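Long-range contact in natural cytotoxicity triggering receptor 2 (Homo sapiens, PDB 1HKF), which acts as a cytotoxicity-activating receptor of natural killer cells that may make activated cells more efficient at lysing tumour cells: residues A[88-102]-A[110-122]. Residues are numbered along the deposited sequence; the frame is centred on the assembly and turned at random.
Sequences MTDLREEDSGHYWCR and SVSKSVRFYLVVS
His98 is sandwiched between two side chains of the neighbouring strand: the Arg116 guanidinium lies flat on one ring face, centres 3.6 Å apart and planes at 4°, and Tyr118 turns an edge to the other, CD1 coming 3.1 Å from His98 NE2. Arg116 runs extended, CG trans to N (chi1 -162°), and crosses Trp100 first, its CB 3.6 Å above the centroid of the six-membered ring, before reaching the histidine. Glu49 of strand 43-49 ties the two together, forming a salt bridge with Arg116 NE and accepting a hydrogen bond from Trp100 NE1. On the opposite face, toward the core, Leu119 CB packs 3.8 Å from Tyr99 CE1, and Cys101 SG sits at the edge of the Phe117 ring. Six backbone bonds pair Gly97, Tyr99 and Cys101 with Leu119, Phe117 and Val115. Val121 N then adds a nearly straight bond to Ser96 OG (2.6 Å, 173°). In the turn before strand 97-102, Asp95 OD2 takes the Arg92 N-H and a salt bridge from Arg72, while Tyr99 OH donates to Asp95 O in the carbonyl plane (2.6 Å). This tyrosine corner leading into an antiparallel F-G hairpin, with Cys101 disulfide-bonded to Cys32, is characteristic of the immunoglobulin fold, here in a V-set domain.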
loop_
_atom_site.group_PDB
_atom_site.type_symbol
_atom_site.label_atom_id
_atom_site.label_comp_id
_atom_site.label_asym_id
_atom_site.label_seq_id
_atom_site.Cartn_x
_atom_site.Cartn_y
_atom_site.Cartn_z
ATOM N N MET A 88 0.272 5.580 -4.662
ATOM C CA MET A 88 -0.316 5.652 -6.013
ATOM C C MET A 88 -1.753 5.067 -5.845
ATOM O O MET A 88 -1.935 3.907 -5.434
ATOM C CB MET A 88 0.424 4.745 -6.986
ATOM C CG MET A 88 1.713 5.285 -7.545
ATOM S SD MET A 88 2.387 4.067 -8.712
ATOM C CE MET A 88 1.796 4.703 -10.206
ATOM N N THR A 89 -2.758 5.861 -6.093
ATOM C CA THR A 89 -4.112 5.356 -5.869
ATOM C C THR A 89 -4.760 5.007 -7.179
ATOM O O THR A 89 -4.270 5.401 -8.299
ATOM C CB THR A 89 -5.043 6.376 -5.131
ATOM O OG1 THR A 89 -5.204 7.516 -5.938
ATOM C CG2 THR A 89 -4.469 6.830 -3.830
ATOM N N ASP A 90 -5.799 4.179 -7.056
ATOM C CA ASP A 90 -6.553 3.792 -8.228
ATOM C C ASP A 90 -5.700 3.179 -9.334
ATOM O O ASP A 90 -5.750 3.623 -10.490
ATOM C CB ASP A 90 -7.263 5.025 -8.798
ATOM C CG ASP A 90 -8.326 4.639 -9.812
ATOM O OD1 ASP A 90 -9.041 3.614 -9.537
ATOM O OD2 ASP A 90 -8.427 5.326 -10.876
ATOM N N LEU A 91 -4.907 2.168 -9.000
ATOM C CA LEU A 91 -4.045 1.562 -10.021
ATOM C C LEU A 91 -4.846 1.065 -11.231
ATOM O O LEU A 91 -5.955 0.549 -11.075
ATOM C CB LEU A 91 -3.237 0.385 -9.439
ATOM C CG LEU A 91 -2.272 0.811 -8.311
ATOM C CD1 LEU A 91 -1.707 -0.386 -7.509
ATOM C CD2 LEU A 91 -1.175 1.674 -8.955
ATOM N N ARG A 92 -4.251 1.266 -12.409
ATOM C CA ARG A 92 -4.738 0.812 -13.698
ATOM C C ARG A 92 -3.627 -0.041 -14.324
ATOM O O ARG A 92 -2.414 0.139 -14.036
ATOM C CB ARG A 92 -5.029 1.976 -14.652
ATOM C CG ARG A 92 -6.282 2.680 -14.301
ATOM C CD ARG A 92 -5.974 3.746 -13.278
ATOM N NE ARG A 92 -5.419 4.902 -13.956
ATOM C CZ ARG A 92 -5.963 6.103 -13.887
ATOM N NH1 ARG A 92 -7.061 6.283 -13.156
ATOM N NH2 ARG A 92 -5.422 7.100 -14.574
ATOM N N GLU A 93 -4.035 -0.924 -15.220
ATOM C CA GLU A 93 -3.129 -1.816 -15.927
ATOM C C GLU A 93 -1.933 -1.062 -16.531
ATOM O O GLU A 93 -0.800 -1.560 -16.481
ATOM C CB GLU A 93 -3.917 -2.541 -17.024
ATOM C CG GLU A 93 -3.137 -3.585 -17.845
ATOM C CD GLU A 93 -3.917 -4.051 -19.103
ATOM O OE1 GLU A 93 -3.557 -3.638 -20.256
ATOM O OE2 GLU A 93 -4.887 -4.815 -18.916
ATOM N N GLU A 94 -2.205 0.133 -17.066
ATOM C CA GLU A 94 -1.239 0.992 -17.709
ATOM C C GLU A 94 -0.196 1.562 -16.777
ATOM O O GLU A 94 0.767 2.174 -17.245
ATOM C CB GLU A 94 -1.913 2.173 -18.385
ATOM C CG GLU A 94 -2.707 1.830 -19.618
ATOM C CD GLU A 94 -4.058 1.215 -19.289
ATOM O OE1 GLU A 94 -4.447 1.231 -18.087
ATOM O OE2 GLU A 94 -4.726 0.729 -20.253
ATOM N N ASP A 95 -0.398 1.404 -15.475
ATOM C CA ASP A 95 0.589 1.887 -14.541
ATOM C C ASP A 95 1.740 0.890 -14.452
ATOM O O ASP A 95 2.780 1.181 -13.856
ATOM C CB ASP A 95 -0.006 2.070 -13.138
ATOM C CG ASP A 95 -1.025 3.192 -13.077
ATOM O OD1 ASP A 95 -0.836 4.242 -13.770
ATOM O OD2 ASP A 95 -2.002 3.008 -12.308
ATOM N N SER A 96 1.555 -0.278 -15.027
ATOM C CA SER A 96 2.558 -1.320 -14.964
ATOM C C SER A 96 3.821 -0.808 -15.597
ATOM O O SER A 96 3.777 -0.064 -16.574
ATOM C CB SER A 96 2.067 -2.589 -15.690
ATOM O OG SER A 96 1.222 -3.377 -14.837
ATOM N N GLY A 97 4.958 -1.202 -15.047
ATOM C CA GLY A 97 6.204 -0.707 -15.619
ATOM C C GLY A 97 7.290 -0.534 -14.564
ATOM O O GLY A 97 7.123 -0.962 -13.399
ATOM N N HIS A 98 8.411 0.064 -14.979
ATOM C CA HIS A 98 9.562 0.272 -14.077
ATOM C C HIS A 98 9.475 1.663 -13.498
ATOM O O HIS A 98 9.153 2.613 -14.200
ATOM C CB HIS A 98 10.886 0.132 -14.851
ATOM C CG HIS A 98 11.310 -1.288 -15.062
ATOM N ND1 HIS A 98 11.214 -1.920 -16.280
ATOM C CD2 HIS A 98 11.764 -2.224 -14.191
ATOM C CE1 HIS A 98 11.583 -3.184 -16.154
ATOM N NE2 HIS A 98 11.919 -3.399 -14.894
ATOM N N TYR A 99 9.791 1.769 -12.221
ATOM C CA TYR A 99 9.750 3.037 -11.497
ATOM C C TYR A 99 10.987 3.132 -10.613
ATOM O O TYR A 99 11.607 2.123 -10.284
ATOM C CB TYR A 99 8.529 3.072 -10.530
ATOM C CG TYR A 99 7.147 3.169 -11.181
ATOM C CD1 TYR A 99 6.542 2.065 -11.766
ATOM C CD2 TYR A 99 6.488 4.379 -11.242
ATOM C CE1 TYR A 99 5.301 2.167 -12.411
ATOM C CE2 TYR A 99 5.228 4.516 -11.880
ATOM C CZ TYR A 99 4.643 3.397 -12.467
ATOM O OH TYR A 99 3.413 3.542 -13.119
ATOM N N TRP A 100 11.297 4.341 -10.178
ATOM C CA TRP A 100 12.401 4.568 -9.244
ATOM C C TRP A 100 11.961 5.596 -8.230
ATOM O O TRP A 100 11.299 6.565 -8.577
ATOM C CB TRP A 100 13.615 5.232 -9.904
ATOM C CG TRP A 100 14.335 4.475 -10.962
ATOM C CD1 TRP A 100 13.958 4.333 -12.257
ATOM C CD2 TRP A 100 15.586 3.827 -10.824
ATOM N NE1 TRP A 100 14.908 3.633 -12.942
ATOM C CE2 TRP A 100 15.924 3.310 -12.079
ATOM C CE3 TRP A 100 16.471 3.636 -9.749
ATOM C CZ2 TRP A 100 17.120 2.604 -12.307
ATOM C CZ3 TRP A 100 17.663 2.934 -9.968
ATOM C CH2 TRP A 100 17.973 2.426 -11.239
ATOM N N CYS A 101 12.317 5.372 -6.981
ATOM C CA CYS A 101 12.108 6.410 -6.010
ATOM C C CYS A 101 13.572 7.005 -5.982
ATOM O O CYS A 101 14.556 6.262 -5.945
ATOM C CB CYS A 101 11.661 5.848 -4.665
ATOM S SG CYS A 101 12.926 4.856 -3.898
ATOM N N ARG A 102 13.692 8.326 -6.142
ATOM C CA ARG A 102 14.992 8.988 -6.154
ATOM C C ARG A 102 15.115 10.074 -5.087
ATOM O O ARG A 102 14.128 10.664 -4.671
ATOM C CB ARG A 102 15.259 9.567 -7.525
ATOM C CG ARG A 102 15.607 8.520 -8.532
ATOM C CD ARG A 102 15.713 9.092 -9.929
ATOM N NE ARG A 102 16.251 8.076 -10.818
ATOM C CZ ARG A 102 16.329 8.205 -12.135
ATOM N NH1 ARG A 102 15.895 9.313 -12.726
ATOM N NH2 ARG A 102 16.849 7.219 -12.860
ATOM N N SER A 110 22.092 15.984 -7.884
ATOM C CA SER A 110 22.599 14.680 -8.259
ATOM C C SER A 110 21.876 13.666 -7.378
ATOM O O SER A 110 21.444 13.983 -6.268
ATOM C CB SER A 110 24.120 14.599 -8.021
ATOM O OG SER A 110 24.444 14.665 -6.634
ATOM N N VAL A 111 21.794 12.427 -7.838
ATOM C CA VAL A 111 21.080 11.420 -7.098
ATOM C C VAL A 111 21.950 10.712 -6.115
ATOM O O VAL A 111 22.938 10.079 -6.501
ATOM C CB VAL A 111 20.456 10.416 -8.086
ATOM C CG1 VAL A 111 19.737 9.274 -7.334
ATOM C CG2 VAL A 111 19.493 11.161 -9.016
ATOM N N SER A 112 21.590 10.786 -4.835
ATOM C CA SER A 112 22.371 10.135 -3.796
ATOM C C SER A 112 21.895 8.741 -3.460
ATOM O O SER A 112 22.604 7.961 -2.805
ATOM C CB SER A 112 22.349 10.975 -2.532
ATOM O OG SER A 112 21.057 11.078 -1.991
ATOM N N LYS A 113 20.667 8.427 -3.849
ATOM C CA LYS A 113 20.119 7.101 -3.615
ATOM C C LYS A 113 18.925 6.948 -4.532
ATOM O O LYS A 113 18.192 7.901 -4.815
ATOM C CB LYS A 113 19.727 6.908 -2.160
ATOM C CG LYS A 113 19.102 5.507 -1.802
ATOM C CD LYS A 113 19.612 5.073 -0.435
ATOM C CE LYS A 113 18.649 4.189 0.362
ATOM N NZ LYS A 113 18.022 3.163 -0.492
ATOM N N SER A 114 18.783 5.752 -5.072
ATOM C CA SER A 114 17.688 5.465 -5.965
ATOM C C SER A 114 17.427 3.970 -5.898
ATOM O O SER A 114 18.373 3.171 -5.756
ATOM C CB SER A 114 18.057 5.882 -7.355
ATOM O OG SER A 114 19.093 5.048 -7.787
ATOM N N VAL A 115 16.146 3.584 -5.957
ATOM C CA VAL A 115 15.748 2.177 -5.917
ATOM C C VAL A 115 14.818 1.965 -7.099
ATOM O O VAL A 115 13.904 2.758 -7.336
ATOM C CB VAL A 115 15.036 1.823 -4.591
ATOM C CG1 VAL A 115 14.692 0.330 -4.550
ATOM C CG2 VAL A 115 15.954 2.165 -3.406
ATOM N N ARG A 116 15.092 0.912 -7.870
ATOM C CA ARG A 116 14.293 0.585 -9.041
ATOM C C ARG A 116 13.245 -0.465 -8.648
ATOM O O ARG A 116 13.543 -1.412 -7.875
ATOM C CB ARG A 116 15.172 0.006 -10.147
ATOM C CG ARG A 116 14.534 0.034 -11.506
ATOM C CD ARG A 116 15.311 -0.841 -12.518
ATOM N NE ARG A 116 14.949 -0.477 -13.899
ATOM C CZ ARG A 116 15.034 -1.316 -14.928
ATOM N NH1 ARG A 116 15.485 -2.553 -14.731
ATOM N NH2 ARG A 116 14.619 -0.942 -16.139
ATOM N N PHE A 117 12.034 -0.291 -9.187
ATOM C CA PHE A 117 10.924 -1.212 -8.889
ATOM C C PHE A 117 10.259 -1.573 -10.183
ATOM O O PHE A 117 10.323 -0.792 -11.137
ATOM C CB PHE A 117 9.851 -0.549 -8.002
ATOM C CG PHE A 117 10.329 -0.196 -6.623
ATOM C CD1 PHE A 117 10.891 1.061 -6.359
ATOM C CD2 PHE A 117 10.235 -1.108 -5.599
ATOM C CE1 PHE A 117 11.352 1.368 -5.063
ATOM C CE2 PHE A 117 10.698 -0.793 -4.322
ATOM C CZ PHE A 117 11.257 0.449 -4.063
ATOM N N TYR A 118 9.658 -2.761 -10.214
ATOM C CA TYR A 118 8.855 -3.172 -11.376
ATOM C C TYR A 118 7.407 -3.362 -10.818
ATOM O O TYR A 118 7.164 -4.228 -9.922
ATOM C CB TYR A 118 9.321 -4.490 -11.999
ATOM C CG TYR A 118 8.631 -4.712 -13.338
ATOM C CD1 TYR A 118 8.842 -3.841 -14.388
ATOM C CD2 TYR A 118 7.747 -5.736 -13.542
ATOM C CE1 TYR A 118 8.181 -3.987 -15.602
ATOM C CE2 TYR A 118 7.080 -5.899 -14.782
ATOM C CZ TYR A 118 7.305 -5.025 -15.785
ATOM O OH TYR A 118 6.673 -5.138 -16.999
ATOM N N LEU A 119 6.497 -2.500 -11.271
ATOM C CA LEU A 119 5.082 -2.567 -10.839
ATOM C C LEU A 119 4.306 -3.359 -11.844
ATOM O O LEU A 119 4.321 -3.054 -13.047
ATOM C CB LEU A 119 4.396 -1.195 -10.790
ATOM C CG LEU A 119 2.895 -1.152 -10.350
ATOM C CD1 LEU A 119 2.732 -1.652 -8.928
ATOM C CD2 LEU A 119 2.382 0.265 -10.388
ATOM N N VAL A 120 3.634 -4.379 -11.335
ATOM C CA VAL A 120 2.785 -5.203 -12.159
ATOM C C VAL A 120 1.351 -5.027 -11.679
ATOM O O VAL A 120 1.015 -5.324 -10.531
ATOM C CB VAL A 120 3.184 -6.649 -12.066
ATOM C CG1 VAL A 120 2.251 -7.480 -12.978
ATOM C CG2 VAL A 120 4.640 -6.787 -12.581
ATOM N N VAL A 121 0.522 -4.421 -12.522
ATOM C CA VAL A 121 -0.872 -4.270 -12.123
ATOM C C VAL A 121 -1.741 -5.133 -13.027
ATOM O O VAL A 121 -1.683 -4.987 -14.241
ATOM C CB VAL A 121 -1.359 -2.799 -12.237
ATOM C CG1 VAL A 121 -2.875 -2.707 -11.798
ATOM C CG2 VAL A 121 -0.491 -1.877 -11.351
ATOM N N SER A 122 -2.491 -6.077 -12.476
ATOM C CA SER A 122 -3.404 -6.820 -13.357
ATOM C C SER A 122 -4.890 -6.706 -12.880
ATOM O O SER A 122 -5.263 -6.129 -12.289
ATOM C CB SER A 122 -2.993 -8.287 -13.471
ATOM O OG SER A 122 -3.250 -8.922 -12.254
ATOM O OXT SER A 122 -5.653 -7.511 -13.460
#